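Local coordinates for protein restriction endonuclease (Mycobacterium sp., PDB 4F0Q) that cleaves DNA in a cytosine-methylation-dependent manner, acting as a tetrameric restriction endonuclease, at residues S392-A395 against Q396-I400; S278-A281 against E282-T285; E243-I246 against R247-R250; G144-R147 against E148-L151. All coordinates share one frame; numbering follows the deposited sequence.

Contact 1: S392-A395 against Q396-I400; sequences SRQA and QVEII
Glu-398 OE1 is gripped by two groups: Gln-394 NE2, one helical turn earlier, donates to it at 3.1 Å, and Arg-372 of the second subunit meets it in a salt bridge. The amide N-H points almost straight at the oxygen (160° at the hydrogen), and Glu-398 OE1 receives it on its anti lone pair, turned away from OE2. The acceptor lies in the plane of the Gln-394 amide, yet amide and carboxylate are twisted 65° against each other. Gln-394 CG, anti to the backbone N, lies 3.3 Å from OE1, and the bend at chi2 (59°) swings the amide over to the carboxylate. OE2 pairs with Arg-376 of the second subunit, so the carboxylate is fixed at both oxygens and its negative charge is probably stabilised. At the start of the helix Ser-392 is the N-cap. Its OG accepts weakly from Ala-395 N at 3.4 Å and also bonds to Val-365 O. Ser-392 O takes the backbone N of Gln-396 at 3.2 Å and, weakly, the amide NE2 of the same residue at 3.4 Å, while that NE2 also serves Gln-269 O. On another side of the turn Val-397 CG2 rests 3.2 Å from Arg-393 O, and the Arg-393 guanidinium passes it loosely, NH1 to CG2 4.2 Å. Within the nuclease domain, helix 393-401 lies with Ser-392 and Glu-398 against Pro-367 of helix 367-374, while Ile-399 packs onto Val-370 of that helix and onto Val-406 and Leu-408 of the edge strand 406-409.

Contact 2: S278-A281 against E282-T285; sequences SGSA and EAAT
Ser-280 OG and Ala-283 form the close-packed part of this turn: OG lies 3.2 Å from Ala-283 N, which donates to it, and 3.3 Å from the methyl CB of Ala-283. A chi1 of 58° sets the hydroxyl between the backbone N and the carbonyl carbon, where it can face the first turn of the helix; the same OG also bonds to Ala-277 O. Ser-280 O contributes more slackly, with weak bonds from Ala-283 N at 3.4 Å and Ala-284 N at 3.5 Å. Firmer is Ala-281 O, held by two donors of one residue: Thr-285 N and Thr-285 OG1 both stand 2.9 Å from it, on opposite faces of the carbonyl plane, with the hydroxyl 38° out of that plane. The hydroxyl bond ties the Thr-285 side chain back onto its own helix, beside the ordinary backbone bond. Looser ground lies at the outer side, where the exposed Ser-278 reaches the helix through its carbonyl O, 3.5 Å from Ala-283 CB, and Ala-284 CB merely skirts Ala-281 O at 3.7 Å. Arg-419 of helix 411-425 touches Ala-281, Glu-282 and Thr-285. The pattern is that of a serine N-cap, here opening helix 281-292.

Contact 3: E243-I246 against R247-R250; sequences ESWI and RWVR
Arg-247 leads off on the backbone of Glu-243: its N donates to Glu-243 O at 2.9 Å, and its CB sits between Glu-243 O and Ser-244 O, 3.5 Å from each. Beyond CB the fully extended chain leaves the first turn altogether, and its NH2 forms a salt bridge with Glu-321 of the fourth subunit. Trp-248 follows, bonded through N to Ser-244 O and lying beside Trp-245, the two indoles pointing the same way. Both have CG anti to the backbone N, the Trp-248 chi1 being 170°, which carries both rings to one side of the helix. CE3 of Trp-248 lies 4.0 Å above one face of the Trp-245 ring, toward its rim, and CZ3 is 3.9 Å from Trp-245 CZ2. Six-membered ring centres are 5.1 Å apart with planes at 54°, an oblique pairing. Val-249 then sends CG2 back over the preceding turn, where it meets Trp-245 O at 3.2 Å and Trp-245 CD1 at 3.8 Å. Last comes Arg-250, whose N closes the run on Ile-246 O at 2.9 Å; the chain bends at chi3, and NH2 makes a long, weak ion pair with Glu-440 of the fourth subunit. Trp-223 meets Trp-245 edge-to-face, while Ile-183 of strand 175-193 touches both tryptophans. The chemistry implies a two-sided helix in the N-terminal domain: one side buries aromatic and aliphatic carbon against the sheet, the other sends Arg-247 into a salt bridge with another subunit, Arg-250 adding a weak, long pair.

Contact 4: G144-R147 against E148-L151; sequences GTTR and EERL
Arg-150 folds back over the loop that precedes its helix, its NH1 donating to Gly-144 O at 2.8 Å from above the carbonyl plane. Thr-146 O lies 3.2 Å above the centre of one guanidinium face, and the bend at chi3 (-69°) brings the flat group over it. That carbonyl is bonded meanwhile by Arg-150 N at 3.2 Å. Glu-149 turns to the loop as well: OE1 accepts from Thr-145 N at 3.0 Å, met from above the carboxylate plane, and lies 3.3 Å from Gly-144 CA. Thr-146 is the N-cap of helix 147-150, its OG1 taking Glu-149 N at 3.2 Å. The glutamate thus occupies the place of a capping-box partner, but it catches the amide one residue ahead of the cap. Leu-151 CD2 lies over one face of the Arg-147 guanidinium, and Leu-151 CD1 is 3.8 Å from Arg-147 NH1. In the next shell Arg-140 forms a salt bridge with Glu-149 OE1, probably steadying its charge, and Arg-79 holds Glu-148. The fourth subunit reaches in too: its Ser-200 bonds to Thr-145 OG1, and its Asn-425 O accepts from Arg-150 NH2.

How the contacts relate
Contacts 3 and 4 belong together: their centres are 11 Å apart, and Arg-150 NE lies 2.9 Å from Val-249 O, probably hydrogen-bonded, tying helix 147-150 to helix 243-251. Both touch the fourth subunit from the N-terminal domain. Contact 1 belongs to the nuclease domain, as do Asp-334, Gln-355 and Ala-356 of the magnesium site, and it touches the second subunit and, through Val-397, the third. Contact 2 precedes contact 1 in the chain, with nearest atoms about 17 Å apart. Contact 4 is across the chain's centre from contacts 1 and 2, centres about 45 and 46 Å away; contact 3 is likewise across the centre from contact 2, centres about 42 Å apart.

Contact 1: S392-A395 against Q396-I400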
ATOM      1  N   SER A 392      21.188  -2.710   8.446  1.00 19.31           N
ATOM      2  CA  SER A 392      22.217  -3.647   8.006  1.00 23.12           C
ATOM      3  C   SER A 392      21.991  -4.081   6.565  1.00 23.47           C
ATOM      4  O   SER A 392      20.881  -3.978   6.043  1.00 22.63           O
ATOM      5  CB  SER A 392      22.258  -4.869   8.924  1.00 21.65           C
ATOM      6  OG  SER A 392      21.030  -5.574   8.887  1.00 25.03           O
ATOM      7  N   ARG A 393      23.051  -4.567   5.927  1.00 25.38           N
ATOM      8  CA  ARG A 393      22.972  -4.991   4.537  1.00 24.70           C
ATOM      9  C   ARG A 393      22.007  -6.159   4.377  1.00 24.83           C
ATOM     10  O   ARG A 393      21.228  -6.207   3.424  1.00 24.31           O
ATOM     11  CB  ARG A 393      24.354  -5.375   4.008  1.00 24.88           C
ATOM     12  CG  ARG A 393      24.378  -5.621   2.513  1.00 25.00           C
ATOM     13  CD  ARG A 393      25.782  -5.874   1.998  1.00 23.65           C
ATOM     14  NE  ARG A 393      25.843  -5.746   0.545  1.00 29.53           N
ATOM     15  CZ  ARG A 393      25.554  -6.725  -0.306  1.00 30.08           C
ATOM     16  NH1 ARG A 393      25.184  -7.914   0.148  1.00 33.19           N
ATOM     17  NH2 ARG A 393      25.636  -6.514  -1.613  1.00 24.29           N
ATOM     18  N   GLN A 394      22.057  -7.092   5.322  1.00 24.59           N
ATOM     19  CA  GLN A 394      21.210  -8.277   5.273  1.00 21.73           C
ATOM     20  C   GLN A 394      19.734  -7.915   5.413  1.00 21.60           C
ATOM     21  O   GLN A 394      18.875  -8.531   4.782  1.00 23.29           O
ATOM     22  CB  GLN A 394      21.620  -9.275   6.357  1.00 23.93           C
ATOM     23  CG  GLN A 394      20.936 -10.627   6.241  1.00 30.55           C
ATOM     24  CD  GLN A 394      21.203 -11.306   4.910  1.00 25.87           C
ATOM     25  OE1 GLN A 394      22.273 -11.151   4.322  1.00 24.90           O
ATOM     26  NE2 GLN A 394      20.224 -12.062   4.426  1.00 28.97           N
ATOM     27  N   ALA A 395      19.448  -6.911   6.236  1.00 19.24           N
ATOM     28  CA  ALA A 395      18.083  -6.431   6.413  1.00 20.73           C
ATOM     29  C   ALA A 395      17.520  -5.917   5.093  1.00 22.00           C
ATOM     30  O   ALA A 395      16.436  -6.320   4.667  1.00 22.76           O
ATOM     31  CB  ALA A 395      18.039  -5.339   7.470  1.00 18.31           C
ATOM     32  N   GLN A 396      18.273  -5.032   4.448  1.00 21.75           N
ATOM     33  CA  GLN A 396      17.879  -4.464   3.165  1.00 18.44           C
ATOM     34  C   GLN A 396      17.736  -5.547   2.101  1.00 20.53           C
ATOM     35  O   GLN A 396      16.814  -5.507   1.286  1.00 21.68           O
ATOM     36  CB  GLN A 396      18.897  -3.417   2.715  1.00 22.09           C
ATOM     37  CG  GLN A 396      19.167  -2.335   3.748  1.00 21.07           C
ATOM     38  CD  GLN A 396      20.204  -1.332   3.286  1.00 17.27           C
ATOM     39  OE1 GLN A 396      19.944  -0.515   2.404  1.00 18.28           O
ATOM     40  NE2 GLN A 396      21.391  -1.392   3.880  1.00 21.97           N
ATOM     41  N   VAL A 397      18.652  -6.511   2.115  1.00 25.30           N
ATOM     42  CA  VAL A 397      18.606  -7.632   1.181  1.00 23.96           C
ATOM     43  C   VAL A 397      17.322  -8.441   1.351  1.00 23.23           C
ATOM     44  O   VAL A 397      16.655  -8.779   0.373  1.00 28.56           O
ATOM     45  CB  VAL A 397      19.837  -8.556   1.342  1.00 28.33           C
ATOM     46  CG1 VAL A 397      19.592  -9.907   0.682  1.00 23.52           C
ATOM     47  CG2 VAL A 397      21.079  -7.893   0.762  1.00 20.90           C
ATOM     48  N   GLU A 398      16.970  -8.734   2.598  1.00 20.80           N
ATOM     49  CA  GLU A 398      15.757  -9.492   2.884  1.00 21.46           C
ATOM     50  C   GLU A 398      14.495  -8.685   2.584  1.00 20.24           C
ATOM     51  O   GLU A 398      13.446  -9.253   2.283  1.00 20.71           O
ATOM     52  CB  GLU A 398      15.759  -9.986   4.332  1.00 20.94           C
ATOM     53  CG  GLU A 398      16.873 -10.980   4.630  1.00 21.68           C
ATOM     54  CD  GLU A 398      16.949 -11.355   6.093  1.00 29.51           C
ATOM     55  OE1 GLU A 398      17.957 -11.970   6.499  1.00 29.84           O
ATOM     56  OE2 GLU A 398      15.998 -11.043   6.839  1.00 33.80           O
ATOM     57  N   ILE A 399      14.600  -7.361   2.665  1.00 23.81           N
ATOM     58  CA  ILE A 399      13.485  -6.487   2.310  1.00 19.67           C
ATOM     59  C   ILE A 399      13.252  -6.486   0.800  1.00 21.95           C
ATOM     60  O   ILE A 399      12.118  -6.600   0.335  1.00 20.21           O
ATOM     61  CB  ILE A 399      13.718  -5.040   2.796  1.00 19.70           C
ATOM     62  CG1 ILE A 399      13.608  -4.965   4.318  1.00 15.35           C
ATOM     63  CG2 ILE A 399      12.714  -4.090   2.161  1.00 20.76           C
ATOM     64  CD1 ILE A 399      13.913  -3.595   4.882  1.00 14.66           C
ATOM     65  N   ILE A 400      14.335  -6.365   0.041  1.00 20.90           N
ATOM     66  CA  ILE A 400      14.264  -6.358  -1.417  1.00 24.63           C
ATOM     67  C   ILE A 400      13.816  -7.708  -1.978  1.00 30.08           C
ATOM     68  O   ILE A 400      12.930  -7.771  -2.831  1.00 33.00           O
ATOM     69  CB  ILE A 400      15.623  -5.981  -2.039  1.00 23.71           C
ATOM     70  CG1 ILE A 400      16.015  -4.559  -1.637  1.00 20.66           C
ATOM     71  CG2 ILE A 400      15.574  -6.107  -3.555  1.00 27.44           C
ATOM     72  CD1 ILE A 400      17.433  -4.196  -2.000  1.00 21.14           C
TER

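Contact 2: S278-A281 against E282-T285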
ATOM      1  N   SER A 278      30.344  13.701   6.870  1.00 38.93           N
ATOM      2  CA  SER A 278      31.135  13.711   8.099  1.00 40.02           C
ATOM      3  C   SER A 278      30.952  14.980   8.932  1.00 40.28           C
ATOM      4  O   SER A 278      30.486  14.920  10.070  1.00 49.52           O
ATOM      5  CB  SER A 278      32.618  13.502   7.782  1.00 44.93           C
ATOM      6  OG  SER A 278      33.394  13.492   8.968  1.00 55.12           O
ATOM      7  N   GLY A 279      31.321  16.123   8.364  1.00 33.19           N
ATOM      8  CA  GLY A 279      31.251  17.382   9.084  1.00 35.10           C
ATOM      9  C   GLY A 279      30.050  18.226   8.711  1.00 36.34           C
ATOM     10  O   GLY A 279      30.024  19.430   8.966  1.00 33.12           O
ATOM     11  N   SER A 280      29.048  17.592   8.109  1.00 35.40           N
ATOM     12  CA  SER A 280      27.848  18.291   7.665  1.00 29.78           C
ATOM     13  C   SER A 280      27.023  18.810   8.837  1.00 26.01           C
ATOM     14  O   SER A 280      27.251  18.432   9.986  1.00 36.52           O
ATOM     15  CB  SER A 280      26.989  17.368   6.801  1.00 35.38           C
ATOM     16  OG  SER A 280      26.625  16.199   7.516  1.00 34.66           O
ATOM     17  N   ALA A 281      26.064  19.680   8.538  1.00 25.72           N
ATOM     18  CA  ALA A 281      25.163  20.207   9.554  1.00 28.55           C
ATOM     19  C   ALA A 281      24.170  19.131   9.973  1.00 28.19           C
ATOM     20  O   ALA A 281      23.741  19.075  11.129  1.00 32.30           O
ATOM     21  CB  ALA A 281      24.431  21.432   9.031  1.00 27.12           C
ATOM     22  N   GLU A 282      23.815  18.272   9.023  1.00 28.64           N
ATOM     23  CA  GLU A 282      22.884  17.182   9.278  1.00 26.26           C
ATOM     24  C   GLU A 282      23.512  16.134  10.192  1.00 27.86           C
ATOM     25  O   GLU A 282      22.809  15.429  10.915  1.00 29.99           O
ATOM     26  CB  GLU A 282      22.432  16.548   7.961  1.00 28.05           C
ATOM     27  CG  GLU A 282      21.802  17.542   6.997  1.00 31.34           C
ATOM     28  CD  GLU A 282      21.298  16.895   5.723  1.00 32.02           C
ATOM     29  OE1 GLU A 282      21.595  15.702   5.499  1.00 37.17           O
ATOM     30  OE2 GLU A 282      20.602  17.582   4.946  1.00 26.46           O
ATOM     31  N   ALA A 283      24.838  16.040  10.156  1.00 27.55           N
ATOM     32  CA  ALA A 283      25.567  15.140  11.042  1.00 25.44           C
ATOM     33  C   ALA A 283      25.454  15.610  12.488  1.00 24.68           C
ATOM     34  O   ALA A 283      25.146  14.824  13.388  1.00 27.19           O
ATOM     35  CB  ALA A 283      27.023  15.051  10.627  1.00 30.19           C
ATOM     36  N   ALA A 284      25.708  16.897  12.701  1.00 25.38           N
ATOM     37  CA  ALA A 284      25.583  17.503  14.021  1.00 27.80           C
ATOM     38  C   ALA A 284      24.145  17.409  14.511  1.00 25.26           C
ATOM     39  O   ALA A 284      23.894  17.139  15.689  1.00 31.61           O
ATOM     40  CB  ALA A 284      26.037  18.952  13.981  1.00 30.28           C
ATOM     41  N   THR A 285      23.204  17.632  13.597  1.00 25.29           N
ATOM     42  CA  THR A 285      21.784  17.509  13.905  1.00 22.61           C
ATOM     43  C   THR A 285      21.461  16.102  14.391  1.00 23.18           C
ATOM     44  O   THR A 285      20.779  15.924  15.400  1.00 23.23           O
ATOM     45  CB  THR A 285      20.911  17.833  12.679  1.00 24.71           C
ATOM     46  OG1 THR A 285      21.104  19.202  12.302  1.00 28.68           O
ATOM     47  CG2 THR A 285      19.442  17.604  12.993  1.00 21.06           C
TER

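Contact 3: E243-I246 against R247-R250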
ATOM      1  N   GLU A 243      12.808   9.859 -28.586  1.00 17.55           N
ATOM      2  CA  GLU A 243      11.489   9.288 -28.841  1.00 18.56           C
ATOM      3  C   GLU A 243      10.525   9.575 -27.694  1.00 16.77           C
ATOM      4  O   GLU A 243       9.324   9.741 -27.909  1.00 21.20           O
ATOM      5  CB  GLU A 243      11.594   7.777 -29.068  1.00 15.97           C
ATOM      6  CG  GLU A 243      12.368   7.376 -30.317  1.00 26.77           C
ATOM      7  CD  GLU A 243      11.552   7.516 -31.592  1.00 32.02           C
ATOM      8  OE1 GLU A 243      10.413   8.025 -31.528  1.00 33.37           O
ATOM      9  OE2 GLU A 243      12.052   7.109 -32.663  1.00 41.93           O
ATOM     10  N   SER A 244      11.060   9.630 -26.478  1.00 20.07           N
ATOM     11  CA  SER A 244      10.256   9.894 -25.289  1.00 18.64           C
ATOM     12  C   SER A 244       9.642  11.289 -25.328  1.00 17.60           C
ATOM     13  O   SER A 244       8.484  11.481 -24.947  1.00 15.64           O
ATOM     14  CB  SER A 244      11.105   9.729 -24.026  1.00 20.31           C
ATOM     15  OG  SER A 244      12.227  10.596 -24.049  1.00 15.07           O
ATOM     16  N   TRP A 245      10.421  12.260 -25.795  1.00 17.54           N
ATOM     17  CA  TRP A 245       9.948  13.635 -25.881  1.00 18.69           C
ATOM     18  C   TRP A 245       8.894  13.774 -26.972  1.00 15.70           C
ATOM     19  O   TRP A 245       7.955  14.555 -26.843  1.00 17.11           O
ATOM     20  CB  TRP A 245      11.106  14.600 -26.140  1.00 12.24           C
ATOM     21  CG  TRP A 245      10.722  16.031 -25.939  1.00 13.47           C
ATOM     22  CD1 TRP A 245      10.151  16.865 -26.856  1.00 16.08           C
ATOM     23  CD2 TRP A 245      10.869  16.798 -24.739  1.00 12.72           C
ATOM     24  NE1 TRP A 245       9.939  18.104 -26.303  1.00 15.61           N
ATOM     25  CE2 TRP A 245      10.372  18.088 -25.002  1.00 16.72           C
ATOM     26  CE3 TRP A 245      11.379  16.519 -23.467  1.00 12.41           C
ATOM     27  CZ2 TRP A 245      10.368  19.098 -24.042  1.00 16.15           C
ATOM     28  CZ3 TRP A 245      11.375  17.521 -22.516  1.00 13.55           C
ATOM     29  CH2 TRP A 245      10.870  18.794 -22.807  1.00 14.47           C
ATOM     30  N   ILE A 246       9.061  13.012 -28.049  1.00 18.51           N
ATOM     31  CA  ILE A 246       8.079  12.978 -29.127  1.00 16.66           C
ATOM     32  C   ILE A 246       6.768  12.388 -28.614  1.00 13.25           C
ATOM     33  O   ILE A 246       5.681  12.909 -28.894  1.00 18.16           O
ATOM     34  CB  ILE A 246       8.594  12.153 -30.322  1.00 17.97           C
ATOM     35  CG1 ILE A 246       9.887  12.764 -30.868  1.00 19.76           C
ATOM     36  CG2 ILE A 246       7.540  12.068 -31.414  1.00 18.88           C
ATOM     37  CD1 ILE A 246      10.503  11.983 -32.008  1.00 21.53           C
ATOM     38  N   ARG A 247       6.882  11.304 -27.851  1.00 14.30           N
ATOM     39  CA  ARG A 247       5.718  10.665 -27.249  1.00 15.45           C
ATOM     40  C   ARG A 247       5.009  11.613 -26.289  1.00 14.60           C
ATOM     41  O   ARG A 247       3.782  11.640 -26.234  1.00 14.58           O
ATOM     42  CB  ARG A 247       6.109   9.381 -26.514  1.00 17.16           C
ATOM     43  CG  ARG A 247       4.920   8.682 -25.871  1.00 14.87           C
ATOM     44  CD  ARG A 247       5.335   7.616 -24.875  1.00 15.05           C
ATOM     45  NE  ARG A 247       4.204   7.202 -24.050  1.00 18.52           N
ATOM     46  CZ  ARG A 247       4.269   6.294 -23.082  1.00 19.14           C
ATOM     47  NH1 ARG A 247       5.419   5.691 -22.812  1.00 21.85           N
ATOM     48  NH2 ARG A 247       3.183   5.987 -22.386  1.00 21.73           N
ATOM     49  N   TRP A 248       5.780  12.386 -25.529  1.00 16.52           N
ATOM     50  CA  TRP A 248       5.185  13.369 -24.630  1.00 13.89           C
ATOM     51  C   TRP A 248       4.472  14.468 -25.409  1.00 15.55           C
ATOM     52  O   TRP A 248       3.374  14.886 -25.039  1.00 18.87           O
ATOM     53  CB  TRP A 248       6.229  13.993 -23.706  1.00 14.59           C
ATOM     54  CG  TRP A 248       5.676  15.167 -22.956  1.00 16.04           C
ATOM     55  CD1 TRP A 248       4.897  15.128 -21.836  1.00 14.26           C
ATOM     56  CD2 TRP A 248       5.836  16.551 -23.285  1.00 15.22           C
ATOM     57  NE1 TRP A 248       4.570  16.403 -21.442  1.00 18.42           N
ATOM     58  CE2 TRP A 248       5.136  17.294 -22.315  1.00 17.58           C
ATOM     59  CE3 TRP A 248       6.511  17.235 -24.302  1.00 14.53           C
ATOM     60  CZ2 TRP A 248       5.089  18.687 -22.332  1.00 15.69           C
ATOM     61  CZ3 TRP A 248       6.461  18.617 -24.318  1.00 13.25           C
ATOM     62  CH2 TRP A 248       5.757  19.328 -23.339  1.00 13.29           C
ATOM     63  N   VAL A 249       5.106  14.940 -26.476  1.00 12.83           N
ATOM     64  CA  VAL A 249       4.507  15.951 -27.337  1.00 15.51           C
ATOM     65  C   VAL A 249       3.167  15.457 -27.875  1.00 18.37           C
ATOM     66  O   VAL A 249       2.182  16.197 -27.885  1.00 17.25           O
ATOM     67  CB  VAL A 249       5.445  16.335 -28.504  1.00 15.18           C
ATOM     68  CG1 VAL A 249       4.677  17.047 -29.604  1.00 15.49           C
ATOM     69  CG2 VAL A 249       6.591  17.202 -28.002  1.00 12.70           C
ATOM     70  N   ARG A 250       3.128  14.194 -28.292  1.00 16.74           N
ATOM     71  CA  ARG A 250       1.895  13.609 -28.813  1.00 14.58           C
ATOM     72  C   ARG A 250       0.811  13.440 -27.746  1.00 16.61           C
ATOM     73  O   ARG A 250      -0.323  13.886 -27.927  1.00 15.72           O
ATOM     74  CB  ARG A 250       2.177  12.259 -29.482  1.00 16.35           C
ATOM     75  CG  ARG A 250       0.955  11.644 -30.153  1.00 20.26           C
ATOM     76  CD  ARG A 250       1.252  10.275 -30.751  1.00 19.13           C
ATOM     77  NE  ARG A 250       1.464   9.253 -29.729  1.00 26.39           N
ATOM     78  CZ  ARG A 250       2.652   8.750 -29.407  1.00 25.63           C
ATOM     79  NH1 ARG A 250       3.746   9.170 -30.029  1.00 22.63           N
ATOM     80  NH2 ARG A 250       2.746   7.822 -28.464  1.00 26.94           N
TER

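Contact 4: G144-R147 against E148-L151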
ATOM      1  N   GLY A 144       0.769  21.983 -21.731  1.00 17.15           N
ATOM      2  CA  GLY A 144      -0.026  22.417 -22.865  1.00 16.09           C
ATOM      3  C   GLY A 144      -1.191  21.485 -23.139  1.00 17.13           C
ATOM      4  O   GLY A 144      -1.045  20.264 -23.098  1.00 16.70           O
ATOM      5  N   THR A 145      -2.351  22.067 -23.425  1.00 18.00           N
ATOM      6  CA  THR A 145      -3.575  21.290 -23.597  1.00 18.01           C
ATOM      7  C   THR A 145      -3.672  20.627 -24.967  1.00 15.83           C
ATOM      8  O   THR A 145      -4.559  19.807 -25.200  1.00 17.55           O
ATOM      9  CB  THR A 145      -4.827  22.154 -23.368  1.00 14.51           C
ATOM     10  OG1 THR A 145      -4.855  23.221 -24.324  1.00 20.14           O
ATOM     11  CG2 THR A 145      -4.817  22.735 -21.963  1.00 14.73           C
ATOM     12  N   THR A 146      -2.772  20.991 -25.873  1.00 18.81           N
ATOM     13  CA  THR A 146      -2.738  20.382 -27.199  1.00 17.06           C
ATOM     14  C   THR A 146      -1.316  19.993 -27.581  1.00 17.26           C
ATOM     15  O   THR A 146      -0.352  20.442 -26.961  1.00 17.69           O
ATOM     16  CB  THR A 146      -3.289  21.330 -28.283  1.00 15.51           C
ATOM     17  OG1 THR A 146      -2.492  22.519 -28.332  1.00 21.23           O
ATOM     18  CG2 THR A 146      -4.734  21.702 -27.992  1.00 19.22           C
ATOM     19  N   ARG A 147      -1.194  19.157 -28.606  1.00 17.92           N
ATOM     20  CA  ARG A 147       0.110  18.775 -29.131  1.00 18.06           C
ATOM     21  C   ARG A 147       0.812  19.998 -29.709  1.00 18.25           C
ATOM     22  O   ARG A 147       2.035  20.117 -29.642  1.00 18.44           O
ATOM     23  CB  ARG A 147      -0.043  17.697 -30.208  1.00 15.66           C
ATOM     24  CG  ARG A 147       1.272  17.223 -30.798  1.00 16.23           C
ATOM     25  CD  ARG A 147       1.066  16.156 -31.857  1.00 21.44           C
ATOM     26  NE  ARG A 147       2.337  15.611 -32.327  1.00 20.04           N
ATOM     27  CZ  ARG A 147       3.058  16.137 -33.312  1.00 28.68           C
ATOM     28  NH1 ARG A 147       2.635  17.228 -33.938  1.00 37.81           N
ATOM     29  NH2 ARG A 147       4.203  15.575 -33.671  1.00 32.03           N
ATOM     30  N   GLU A 148       0.021  20.909 -30.266  1.00 18.47           N
ATOM     31  CA  GLU A 148       0.545  22.119 -30.882  1.00 18.46           C
ATOM     32  C   GLU A 148       1.217  23.024 -29.852  1.00 21.84           C
ATOM     33  O   GLU A 148       2.218  23.680 -30.146  1.00 19.93           O
ATOM     34  CB  GLU A 148      -0.576  22.877 -31.593  1.00 22.42           C
ATOM     35  CG  GLU A 148      -0.089  23.870 -32.629  1.00 30.16           C
ATOM     36  CD  GLU A 148       0.525  23.191 -33.837  1.00 28.07           C
ATOM     37  OE1 GLU A 148       0.048  22.100 -34.214  1.00 31.73           O
ATOM     38  OE2 GLU A 148       1.488  23.745 -34.408  1.00 32.24           O
ATOM     39  N   GLU A 149       0.661  23.058 -28.645  1.00 21.87           N
ATOM     40  CA  GLU A 149       1.236  23.859 -27.569  1.00 15.25           C
ATOM     41  C   GLU A 149       2.489  23.201 -27.003  1.00 15.94           C
ATOM     42  O   GLU A 149       3.456  23.881 -26.662  1.00 17.12           O
ATOM     43  CB  GLU A 149       0.211  24.091 -26.456  1.00 16.03           C
ATOM     44  CG  GLU A 149      -0.952  24.982 -26.859  1.00 16.89           C
ATOM     45  CD  GLU A 149      -1.892  25.273 -25.707  1.00 16.75           C
ATOM     46  OE1 GLU A 149      -1.682  24.718 -24.607  1.00 17.08           O
ATOM     47  OE2 GLU A 149      -2.843  26.060 -25.900  1.00 21.85           O
ATOM     48  N   ARG A 150       2.466  21.875 -26.910  1.00 20.91           N
ATOM     49  CA  ARG A 150       3.591  21.125 -26.363  1.00 17.43           C
ATOM     50  C   ARG A 150       4.791  21.125 -27.307  1.00 13.51           C
ATOM     51  O   ARG A 150       5.923  20.896 -26.883  1.00 13.93           O
ATOM     52  CB  ARG A 150       3.171  19.693 -26.023  1.00 16.12           C
ATOM     53  CG  ARG A 150       2.147  19.610 -24.902  1.00 14.88           C
ATOM     54  CD  ARG A 150       1.876  18.173 -24.490  1.00 15.27           C
ATOM     55  NE  ARG A 150       1.163  17.422 -25.517  1.00 14.91           N
ATOM     56  CZ  ARG A 150      -0.161  17.380 -25.629  1.00 13.60           C
ATOM     57  NH1 ARG A 150      -0.922  18.055 -24.777  1.00 14.06           N
ATOM     58  NH2 ARG A 150      -0.726  16.669 -26.593  1.00 16.75           N
ATOM     59  N   LEU A 151       4.535  21.387 -28.584  1.00 17.88           N
ATOM     60  CA  LEU A 151       5.601  21.505 -29.574  1.00 17.94           C
ATOM     61  C   LEU A 151       6.487  22.709 -29.273  1.00 18.26           C
ATOM     62  O   LEU A 151       7.668  22.725 -29.617  1.00 17.50           O
ATOM     63  CB  LEU A 151       5.013  21.638 -30.982  1.00 18.29           C
ATOM     64  CG  LEU A 151       4.544  20.360 -31.678  1.00 17.39           C
ATOM     65  CD1 LEU A 151       3.701  20.694 -32.899  1.00 20.82           C
ATOM     66  CD2 LEU A 151       5.739  19.515 -32.076  1.00 19.28           C
TER
HETATM   67  O   HOH W   1       0.702  18.674 -34.305  1.00 28.38           O